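Local coordinates for putative P450-like enzyme (PDB 5Z9J), which binds heme and probably acts as a monooxygenase in microbial secondary metabolism, at residues Leu33-Val38 and Leu307-Thr312; Lys25-Asp30 and Val295-Thr300; Leu142-Ser147 and Asp191-Arg196. All blocks are in the same frame, centred on the assembly; numbering follows the deposited sequence.

Contact 1: Leu33-Val38 and Leu307-Thr312. With TAM (tris(hydroxyethyl)aminomethane), chain F.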
loop_
_atom_site.group_PDB
_atom_site.type_symbol
_atom_site.label_atom_id
_atom_site.label_comp_id
_atom_site.label_asym_id
_atom_site.label_seq_id
_atom_site.Cartn_x
_atom_site.Cartn_y
_atom_site.Cartn_z
ATOM N N LEU A 33 13.037 20.613 -0.205
ATOM C CA LEU A 33 12.847 19.401 0.608
ATOM C C LEU A 33 14.136 18.612 0.845
ATOM O O LEU A 33 14.155 17.659 1.641
ATOM C CB LEU A 33 11.830 18.472 -0.043
ATOM C CG LEU A 33 10.392 18.975 -0.100
ATOM C CD1 LEU A 33 9.510 17.908 -0.733
ATOM C CD2 LEU A 33 9.922 19.330 1.303
ATOM N N GLN A 34 15.177 18.989 0.112
ATOM C CA GLN A 34 16.496 18.374 0.177
ATOM C C GLN A 34 16.427 16.874 -0.140
ATOM O O GLN A 34 16.934 16.040 0.609
ATOM C CB GLN A 34 17.110 18.606 1.553
ATOM C CG GLN A 34 18.496 19.203 1.524
ATOM C CD GLN A 34 18.827 19.930 2.808
ATOM O OE1 GLN A 34 17.935 20.403 3.511
ATOM N NE2 GLN A 34 20.113 20.045 3.112
ATOM N N LEU A 35 15.830 16.546 -1.283
ATOM C CA LEU A 35 15.729 15.166 -1.717
ATOM C C LEU A 35 15.794 15.080 -3.231
ATOM O O LEU A 35 15.615 16.088 -3.928
ATOM C CB LEU A 35 14.432 14.506 -1.208
ATOM C CG LEU A 35 13.054 15.144 -1.432
ATOM C CD1 LEU A 35 12.558 14.887 -2.843
ATOM C CD2 LEU A 35 12.005 14.651 -0.366
ATOM N N TRP A 36 16.016 13.857 -3.717
ATOM C CA TRP A 36 16.128 13.571 -5.135
ATOM C C TRP A 36 14.887 12.806 -5.567
ATOM O O TRP A 36 14.275 12.094 -4.745
ATOM C CB TRP A 36 17.409 12.769 -5.432
ATOM C CG TRP A 36 18.714 13.472 -5.095
ATOM C CD1 TRP A 36 19.296 13.602 -3.855
ATOM C CD2 TRP A 36 19.598 14.127 -6.017
ATOM N NE1 TRP A 36 20.461 14.315 -3.953
ATOM C CE2 TRP A 36 20.682 14.635 -5.272
ATOM C CE3 TRP A 36 19.575 14.331 -7.404
ATOM C CZ2 TRP A 36 21.734 15.341 -5.860
ATOM C CZ3 TRP A 36 20.623 15.035 -7.991
ATOM C CH2 TRP A 36 21.686 15.526 -7.225
ATOM N N ASN A 37 14.480 13.036 -6.825
ATOM C CA ASN A 37 13.341 12.402 -7.494
ATOM C C ASN A 37 13.754 11.604 -8.733
ATOM O O ASN A 37 14.503 12.119 -9.551
ATOM C CB ASN A 37 12.298 13.465 -7.920
ATOM C CG ASN A 37 11.673 14.214 -6.741
ATOM O OD1 ASN A 37 10.991 13.613 -5.933
ATOM N ND2 ASN A 37 11.890 15.519 -6.656
ATOM N N VAL A 38 13.262 10.372 -8.882
ATOM C CA VAL A 38 13.443 9.566 -10.118
ATOM C C VAL A 38 12.078 9.246 -10.743
ATOM O O VAL A 38 11.200 8.704 -10.045
ATOM C CB VAL A 38 14.161 8.210 -9.832
ATOM C CG1 VAL A 38 14.414 7.411 -11.123
ATOM C CG2 VAL A 38 15.447 8.436 -9.139
ATOM N N LEU A 307 18.389 11.107 0.325
ATOM C CA LEU A 307 17.057 10.546 0.243
ATOM C C LEU A 307 16.593 10.591 -1.221
ATOM O O LEU A 307 16.569 11.660 -1.829
ATOM C CB LEU A 307 16.088 11.328 1.128
ATOM C CG LEU A 307 14.624 10.899 1.161
ATOM C CD1 LEU A 307 14.483 9.459 1.687
ATOM C CD2 LEU A 307 13.806 11.841 2.049
ATOM N N LEU A 308 16.230 9.432 -1.755
ATOM C CA LEU A 308 15.741 9.307 -3.117
ATOM C C LEU A 308 14.328 8.740 -3.151
ATOM O O LEU A 308 14.049 7.639 -2.611
ATOM C CB LEU A 308 16.709 8.459 -3.953
ATOM C CG LEU A 308 16.379 8.224 -5.432
ATOM C CD1 LEU A 308 16.575 9.502 -6.155
ATOM C CD2 LEU A 308 17.329 7.178 -6.027
ATOM N N LEU A 309 13.441 9.530 -3.756
ATOM C CA LEU A 309 12.063 9.154 -3.996
ATOM C C LEU A 309 11.934 8.542 -5.366
ATOM O O LEU A 309 12.125 9.210 -6.379
ATOM C CB LEU A 309 11.141 10.357 -3.888
ATOM C CG LEU A 309 11.199 10.964 -2.481
ATOM C CD1 LEU A 309 10.152 12.056 -2.289
ATOM C CD2 LEU A 309 11.128 9.897 -1.393
ATOM N N VAL A 310 11.615 7.253 -5.364
ATOM C CA VAL A 310 11.400 6.474 -6.558
ATOM C C VAL A 310 9.906 6.554 -6.938
ATOM O O VAL A 310 9.047 5.968 -6.226
ATOM C CB VAL A 310 11.818 5.021 -6.343
ATOM C CG1 VAL A 310 11.483 4.178 -7.551
ATOM C CG2 VAL A 310 13.279 4.923 -5.942
ATOM N N TRP A 311 9.579 7.321 -7.997
ATOM C CA TRP A 311 8.153 7.521 -8.332
ATOM C C TRP A 311 7.631 6.420 -9.271
ATOM O O TRP A 311 7.636 6.538 -10.501
ATOM C CB TRP A 311 7.911 8.923 -8.878
ATOM C CG TRP A 311 8.204 9.958 -7.837
ATOM C CD1 TRP A 311 9.326 10.754 -7.743
ATOM C CD2 TRP A 311 7.370 10.305 -6.708
ATOM N NE1 TRP A 311 9.237 11.563 -6.612
ATOM C CE2 TRP A 311 8.049 11.314 -5.975
ATOM C CE3 TRP A 311 6.123 9.865 -6.255
ATOM C CZ2 TRP A 311 7.509 11.881 -4.805
ATOM C CZ3 TRP A 311 5.595 10.426 -5.093
ATOM C CH2 TRP A 311 6.292 11.420 -4.385
ATOM N N THR A 312 7.236 5.313 -8.646
ATOM C CA THR A 312 6.665 4.183 -9.300
ATOM C C THR A 312 5.415 4.643 -10.042
ATOM O O THR A 312 5.156 4.160 -11.168
ATOM C CB THR A 312 6.317 3.080 -8.264
ATOM O OG1 THR A 312 5.531 3.683 -7.242
ATOM C CG2 THR A 312 7.585 2.504 -7.661
HETATM C C TAM F . 7.531 16.256 -6.311
HETATM C C1 TAM F . 8.210 17.069 -7.486
HETATM C C2 TAM F . 6.078 16.700 -6.066
HETATM C C3 TAM F . 7.582 14.735 -6.634
HETATM C C4 TAM F . 7.181 17.677 -8.444
HETATM C C5 TAM F . 5.516 15.877 -4.916
HETATM C C6 TAM F . 7.059 14.357 -8.038
HETATM N N TAM F . 8.279 16.450 -5.073
HETATM O O4 TAM F . 6.869 19.003 -8.057
HETATM O O5 TAM F . 6.591 15.658 -3.986
HETATM O O6 TAM F . 5.662 14.559 -8.081
HETATM O O HOH W 1 18.941 14.142 0.610
#
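Asn37 and Trp311 both carry CG anti to their own carbonyl carbon (chi1 -63° and -64°), and the two side chains run alongside each other, with amide and indole planes 38° apart. Trp311 NE1 donates a nearly straight hydrogen bond to Asn37 OD1 at 2.8 Å; the oxygen lies in the indole plane, but the donor is tilted from the carbonyl plane. Over one indole face sits the bound tris(hydroxyethyl)aminomethane, its C3 3.4 Å from Trp311 CZ2, while Asn37 ND2 is held by Asp28; the amide is gripped at both ends where it lines this pocket. Residues 35-38 and 307-310 form a parallel ladder: Trp36 N bonds to Leu307 O, Trp36 O receives Leu309 N, Val38 N bonds to Leu309 O and Val38 O receives Trp311 N. On the face bearing Trp36 and Val38, Leu308 CD1 wedges between Trp36 CB and Val38 CG2, tightly at 3.4 Å from the latter. On the Asn37 side, Leu35 CD2 packs 3.7 Å from Leu309 CD1. The pair makes up two inner strands of the mixed P450 beta-sheet, between antiparallel neighbours 27-30 and 287-291, with Ile47 of helix 41-48 against Val38, Leu308 and Val310.

Contact 2: Lys25-Asp30 and Val295-Thr300; sequences KIVDYD and VEVAGT
Val27 meets the turn at residues 297-300 with both of its methyl groups. With CG1 anti to the backbone N (chi1 179°), CG2 is directed at Val297, 3.5 Å from Val297 CG1, and it also lies 3.3 Å from Val297 O. The two valine side chains cross at about a right angle. The other branch, Val27 CG1, runs past Thr300 in the opposite direction and comes within 4.0 Å of Thr300 CG2. Ala298 adds a third point of contact: its CB lies 3.8 Å from Val27 CG2. The same Ala298 CB is 3.7 Å from Ile26 CG2. Between the segments the contact is one of apolar packing, branched side chains set against the Ala298 methyl, Val297 and Thr300, with the Val297 carbonyl oxygen beside Val27 CG2.

The shape of the second partner comes from a type I' turn running from Val297 to Thr300, with Ala298 and Gly299 at its corners, both at positive phi. The turn joins the strands 295-297 and 300-302 into a small beta-hairpin, closed by Val297 N bonded to Thr300 O at 2.7 Å and, weakly, by Thr300 N to Val297 O. Thr300 OG1 makes a further weak bond to Ala298 O, 3.4 Å away.

The valine is positioned in turn by the sheet. Strand 27-30 is an outermost strand of the mixed P450 sheet and pairs antiparallel with 35-38, Asp28 exchanging backbone bonds with Asn37. From that neighbouring strand Trp36 packs against both Val27 and Thr300, bridging sheet and hairpin. Farther out, Glu43 of helix 41-48 lies against Ile26 and Ala298, and Ile302 backs Val297 from within the hairpin.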
loop_
_atom_site.group_PDB
_atom_site.type_symbol
_atom_site.label_atom_id
_atom_site.label_comp_id
_atom_site.label_asym_id
_atom_site.label_seq_id
_atom_site.Cartn_x
_atom_site.Cartn_y
_atom_site.Cartn_z
ATOM N N LYS A 25 12.929 16.110 -16.581
ATOM C CA LYS A 25 14.160 15.346 -16.388
ATOM C C LYS A 25 13.791 14.036 -15.685
ATOM O O LYS A 25 12.883 13.985 -14.855
ATOM C CB LYS A 25 15.210 16.089 -15.530
ATOM C CG LYS A 25 15.018 17.604 -15.243
ATOM C CD LYS A 25 14.787 18.527 -16.447
ATOM C CE LYS A 25 14.327 19.910 -15.961
ATOM N NZ LYS A 25 13.778 20.783 -17.035
ATOM N N ILE A 26 14.507 12.980 -16.028
ATOM C CA ILE A 26 14.257 11.684 -15.444
ATOM C C ILE A 26 14.569 11.776 -13.958
ATOM O O ILE A 26 13.850 11.202 -13.146
ATOM C CB ILE A 26 15.125 10.588 -16.116
ATOM C CG1 ILE A 26 14.834 10.505 -17.625
ATOM C CG2 ILE A 26 14.922 9.243 -15.439
ATOM C CD1 ILE A 26 16.000 9.905 -18.456
ATOM N N VAL A 27 15.637 12.516 -13.633
ATOM C CA VAL A 27 16.076 12.755 -12.253
ATOM C C VAL A 27 16.179 14.237 -11.923
ATOM O O VAL A 27 16.729 15.005 -12.706
ATOM C CB VAL A 27 17.468 12.122 -11.970
ATOM C CG1 VAL A 27 17.914 12.411 -10.544
ATOM C CG2 VAL A 27 17.476 10.634 -12.240
ATOM N N ASP A 28 15.637 14.654 -10.781
ATOM C CA ASP A 28 15.838 16.040 -10.325
ATOM C C ASP A 28 16.059 16.084 -8.809
ATOM O O ASP A 28 15.974 15.060 -8.106
ATOM C CB ASP A 28 14.681 16.994 -10.737
ATOM C CG ASP A 28 13.354 16.745 -9.996
ATOM O OD1 ASP A 28 13.333 16.413 -8.778
ATOM O OD2 ASP A 28 12.290 16.913 -10.634
ATOM N N TYR A 29 16.416 17.272 -8.336
ATOM C CA TYR A 29 16.654 17.514 -6.918
ATOM C C TYR A 29 15.653 18.560 -6.414
ATOM O O TYR A 29 15.405 19.569 -7.070
ATOM C CB TYR A 29 18.104 17.981 -6.694
ATOM C CG TYR A 29 18.495 18.252 -5.255
ATOM C CD1 TYR A 29 18.674 17.218 -4.357
ATOM C CD2 TYR A 29 18.679 19.556 -4.803
ATOM C CE1 TYR A 29 19.037 17.466 -3.051
ATOM C CE2 TYR A 29 19.038 19.815 -3.511
ATOM C CZ TYR A 29 19.215 18.772 -2.634
ATOM O OH TYR A 29 19.563 19.036 -1.327
ATOM N N ASP A 30 15.057 18.299 -5.268
ATOM C CA ASP A 30 14.161 19.257 -4.644
ATOM C C ASP A 30 14.955 20.004 -3.570
ATOM O O ASP A 30 15.233 19.451 -2.496
ATOM C CB ASP A 30 12.943 18.535 -4.065
ATOM C CG ASP A 30 11.846 19.489 -3.629
ATOM O OD1 ASP A 30 12.143 20.602 -3.142
ATOM O OD2 ASP A 30 10.668 19.136 -3.801
ATOM N N VAL A 295 26.267 7.532 -6.577
ATOM C CA VAL A 295 25.728 6.795 -7.719
ATOM C C VAL A 295 25.395 7.678 -8.897
ATOM O O VAL A 295 25.148 8.874 -8.742
ATOM C CB VAL A 295 24.439 6.043 -7.347
ATOM C CG1 VAL A 295 24.684 5.188 -6.160
ATOM C CG2 VAL A 295 23.290 7.020 -7.043
ATOM N N GLU A 296 25.348 7.058 -10.073
ATOM C CA GLU A 296 24.894 7.725 -11.274
ATOM C C GLU A 296 23.509 7.162 -11.666
ATOM O O GLU A 296 23.343 5.958 -11.853
ATOM C CB GLU A 296 25.918 7.539 -12.396
ATOM C CG GLU A 296 25.382 7.846 -13.764
ATOM C CD GLU A 296 26.469 7.874 -14.824
ATOM O OE1 GLU A 296 27.600 7.391 -14.563
ATOM O OE2 GLU A 296 26.204 8.441 -15.903
ATOM N N VAL A 297 22.530 8.054 -11.819
ATOM C CA VAL A 297 21.177 7.677 -12.221
ATOM C C VAL A 297 20.669 8.559 -13.351
ATOM O O VAL A 297 20.487 9.764 -13.164
ATOM C CB VAL A 297 20.167 7.800 -11.046
ATOM C CG1 VAL A 297 18.772 7.462 -11.526
ATOM C CG2 VAL A 297 20.576 6.932 -9.861
ATOM N N ALA A 298 20.410 7.936 -14.504
ATOM C CA ALA A 298 20.005 8.648 -15.716
ATOM C C ALA A 298 20.987 9.773 -15.975
ATOM O O ALA A 298 20.588 10.917 -16.184
ATOM C CB ALA A 298 18.585 9.182 -15.594
ATOM N N GLY A 299 22.269 9.439 -15.904
ATOM C CA GLY A 299 23.353 10.372 -16.175
ATOM C C GLY A 299 23.473 11.533 -15.194
ATOM O O GLY A 299 24.144 12.537 -15.492
ATOM N N THR A 300 22.993 11.306 -13.967
ATOM C CA THR A 300 22.976 12.307 -12.904
ATOM C C THR A 300 23.666 11.691 -11.702
ATOM O O THR A 300 23.364 10.554 -11.330
ATOM C CB THR A 300 21.514 12.752 -12.522
ATOM O OG1 THR A 300 20.847 13.269 -13.677
ATOM C CG2 THR A 300 21.514 13.831 -11.465
#

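Contact 3: Leu142-Ser147 and Asp191-Arg196; sequences LGVPES and DYWHER
Val144 CG1 reaches into the angle between Tyr192 and Trp193, and this is the close-packed part of the contact. With CG1 anti to the carbonyl carbon (chi1 -59°), the methyl approaches the hydroxyl end of Tyr192 near the ring plane, 3.2 Å from OH, and lies 3.9 Å from Trp193 CZ3. Leu142 meets the same indole at about a right angle, its CD1 3.9 Å from Trp193 CH2. The two aromatic residues also pack on each other: Tyr192 CD2 stands over the centre of one indole face. Both aliphatic residues and the tryptophan are buried.

On the partly exposed side, formed by Gly143, Pro145 and Arg196, the fit is looser. Arg196 bends at chi2 and chi3 (-55° and -54°), which brings the guanidinium back over the loop, where Pro145 CD sits above one of its faces, 3.5 Å from NH2. Its NH2 also gives Gly143 O a weak, strongly bent bond of 3.1 Å. Gly143, the first residue beyond helix 132-142, closes it with a Schellman motif at positive phi, and this reversal leads into the extended Val144 and Pro145, beside the arginine. In the fold, the loop joining helices 132-142 and 147-163 packs on long helix 172-202; Phe152 of helix 147-163 lies against Val144, whereas helices 208-214 and 224-238 pack on Leu142 and Trp193.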
loop_
_atom_site.group_PDB
_atom_site.type_symbol
_atom_site.label_atom_id
_atom_site.label_comp_id
_atom_site.label_asym_id
_atom_site.label_seq_id
_atom_site.Cartn_x
_atom_site.Cartn_y
_atom_site.Cartn_z
ATOM N N LEU A 142 -4.891 -11.808 11.419
ATOM C CA LEU A 142 -4.129 -11.619 12.650
ATOM C C LEU A 142 -4.853 -12.181 13.861
ATOM O O LEU A 142 -4.269 -12.333 14.940
ATOM C CB LEU A 142 -3.848 -10.133 12.837
ATOM C CG LEU A 142 -2.818 -9.566 11.869
ATOM C CD1 LEU A 142 -2.888 -8.039 11.778
ATOM C CD2 LEU A 142 -1.423 -9.994 12.349
ATOM N N GLY A 143 -6.138 -12.451 13.702
ATOM C CA GLY A 143 -6.887 -13.147 14.738
ATOM C C GLY A 143 -7.363 -12.262 15.877
ATOM O O GLY A 143 -7.589 -12.729 16.993
ATOM N N VAL A 144 -7.526 -10.979 15.590
ATOM C CA VAL A 144 -8.085 -10.043 16.558
ATOM C C VAL A 144 -9.613 -10.056 16.509
ATOM O O VAL A 144 -10.219 -10.141 15.446
ATOM C CB VAL A 144 -7.573 -8.596 16.347
ATOM C CG1 VAL A 144 -6.046 -8.538 16.471
ATOM C CG2 VAL A 144 -8.054 -8.045 15.016
ATOM N N PRO A 145 -10.243 -9.975 17.684
ATOM C CA PRO A 145 -11.707 -9.874 17.760
ATOM C C PRO A 145 -12.255 -8.707 16.930
ATOM O O PRO A 145 -11.520 -7.743 16.663
ATOM C CB PRO A 145 -11.972 -9.650 19.252
ATOM C CG PRO A 145 -10.640 -9.285 19.856
ATOM C CD PRO A 145 -9.599 -9.938 19.005
ATOM N N GLU A 146 -13.507 -8.806 16.494
ATOM C CA GLU A 146 -14.095 -7.748 15.684
ATOM C C GLU A 146 -14.050 -6.403 16.419
ATOM O O GLU A 146 -13.803 -5.373 15.794
ATOM C CB GLU A 146 -15.540 -8.099 15.291
ATOM C CG GLU A 146 -15.687 -9.502 14.681
ATOM C CD GLU A 146 -17.099 -9.810 14.159
ATOM O OE1 GLU A 146 -17.976 -8.910 14.181
ATOM O OE2 GLU A 146 -17.320 -10.965 13.715
ATOM N N SER A 147 -14.228 -6.411 17.741
ATOM C CA SER A 147 -14.177 -5.168 18.521
ATOM C C SER A 147 -12.854 -4.411 18.314
ATOM O O SER A 147 -12.825 -3.190 18.336
ATOM C CB SER A 147 -14.400 -5.437 20.021
ATOM O OG SER A 147 -13.389 -6.272 20.560
ATOM N N ASP A 191 2.049 -2.763 23.341
ATOM C CA ASP A 191 1.396 -3.315 24.540
ATOM C C ASP A 191 0.126 -4.019 24.134
ATOM O O ASP A 191 -0.267 -4.991 24.756
ATOM C CB ASP A 191 1.069 -2.207 25.529
ATOM N N TYR A 192 -0.408 -3.651 22.979
ATOM C CA TYR A 192 -1.542 -4.379 22.442
ATOM C C TYR A 192 -1.135 -5.759 21.956
ATOM O O TYR A 192 -1.673 -6.783 22.436
ATOM C CB TYR A 192 -2.185 -3.615 21.296
ATOM C CG TYR A 192 -3.284 -4.390 20.634
ATOM C CD1 TYR A 192 -4.555 -4.405 21.179
ATOM C CD2 TYR A 192 -3.056 -5.107 19.457
ATOM C CE1 TYR A 192 -5.581 -5.105 20.589
ATOM C CE2 TYR A 192 -4.077 -5.815 18.854
ATOM C CZ TYR A 192 -5.341 -5.808 19.433
ATOM O OH TYR A 192 -6.380 -6.494 18.864
ATOM N N TRP A 193 -0.142 -5.793 21.058
ATOM C CA TRP A 193 0.306 -7.074 20.516
ATOM C C TRP A 193 0.858 -7.959 21.641
ATOM O O TRP A 193 0.721 -9.175 21.582
ATOM C CB TRP A 193 1.307 -6.859 19.395
ATOM C CG TRP A 193 0.616 -6.201 18.234
ATOM C CD1 TRP A 193 0.864 -4.971 17.754
ATOM C CD2 TRP A 193 -0.447 -6.748 17.418
ATOM N NE1 TRP A 193 0.024 -4.690 16.698
ATOM C CE2 TRP A 193 -0.784 -5.765 16.465
ATOM C CE3 TRP A 193 -1.144 -7.961 17.409
ATOM C CZ2 TRP A 193 -1.783 -5.952 15.502
ATOM C CZ3 TRP A 193 -2.147 -8.146 16.456
ATOM C CH2 TRP A 193 -2.442 -7.150 15.506
ATOM N N HIS A 194 1.405 -7.356 22.689
ATOM C CA HIS A 194 1.847 -8.140 23.841
ATOM C C HIS A 194 0.713 -8.990 24.388
ATOM O O HIS A 194 0.895 -10.168 24.657
ATOM C CB HIS A 194 2.349 -7.238 24.954
ATOM C CG HIS A 194 2.651 -7.968 26.236
ATOM N ND1 HIS A 194 3.656 -8.904 26.349
ATOM C CD2 HIS A 194 2.042 -7.925 27.446
ATOM C CE1 HIS A 194 3.668 -9.395 27.581
ATOM N NE2 HIS A 194 2.704 -8.810 28.268
ATOM N N GLU A 195 -0.477 -8.419 24.501
ATOM C CA GLU A 195 -1.597 -9.177 25.050
ATOM C C GLU A 195 -2.184 -10.163 24.036
ATOM O O GLU A 195 -2.684 -11.226 24.416
ATOM C CB GLU A 195 -2.689 -8.225 25.540
ATOM N N ARG A 196 -2.083 -9.857 22.749
ATOM C CA ARG A 196 -2.529 -10.826 21.753
ATOM C C ARG A 196 -1.588 -12.008 21.703
ATOM O O ARG A 196 -2.020 -13.136 21.514
ATOM C CB ARG A 196 -2.666 -10.178 20.375
ATOM C CG ARG A 196 -3.572 -8.966 20.385
ATOM C CD ARG A 196 -4.940 -9.361 20.971
ATOM N NE ARG A 196 -5.538 -10.509 20.279
ATOM C CZ ARG A 196 -6.616 -11.160 20.705
ATOM N NH1 ARG A 196 -7.223 -10.761 21.812
ATOM N NH2 ARG A 196 -7.097 -12.198 20.023
#

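Contacts 1 and 2 are neighbours, their centres 9 Å apart, and share the mixed sheet through adjacent strands 27-30 and 35-38, joined by backbone pairing between these strands. Their segments alternate along the chain, 25-30 and 33-38 preceding 295-300 and 307-312, so that one N-terminal hairpin meets two successive parts of the later chain. Contact 3 belongs to the helical part on the opposite side of the chain's centre, about 36 Å from contact 1 and 45 Å from contact 2 between centres. Its residues fall in the largely helical chain between those segments. The heme lies between these two regions, the beta-rich and alpha-rich parts of the P450 fold.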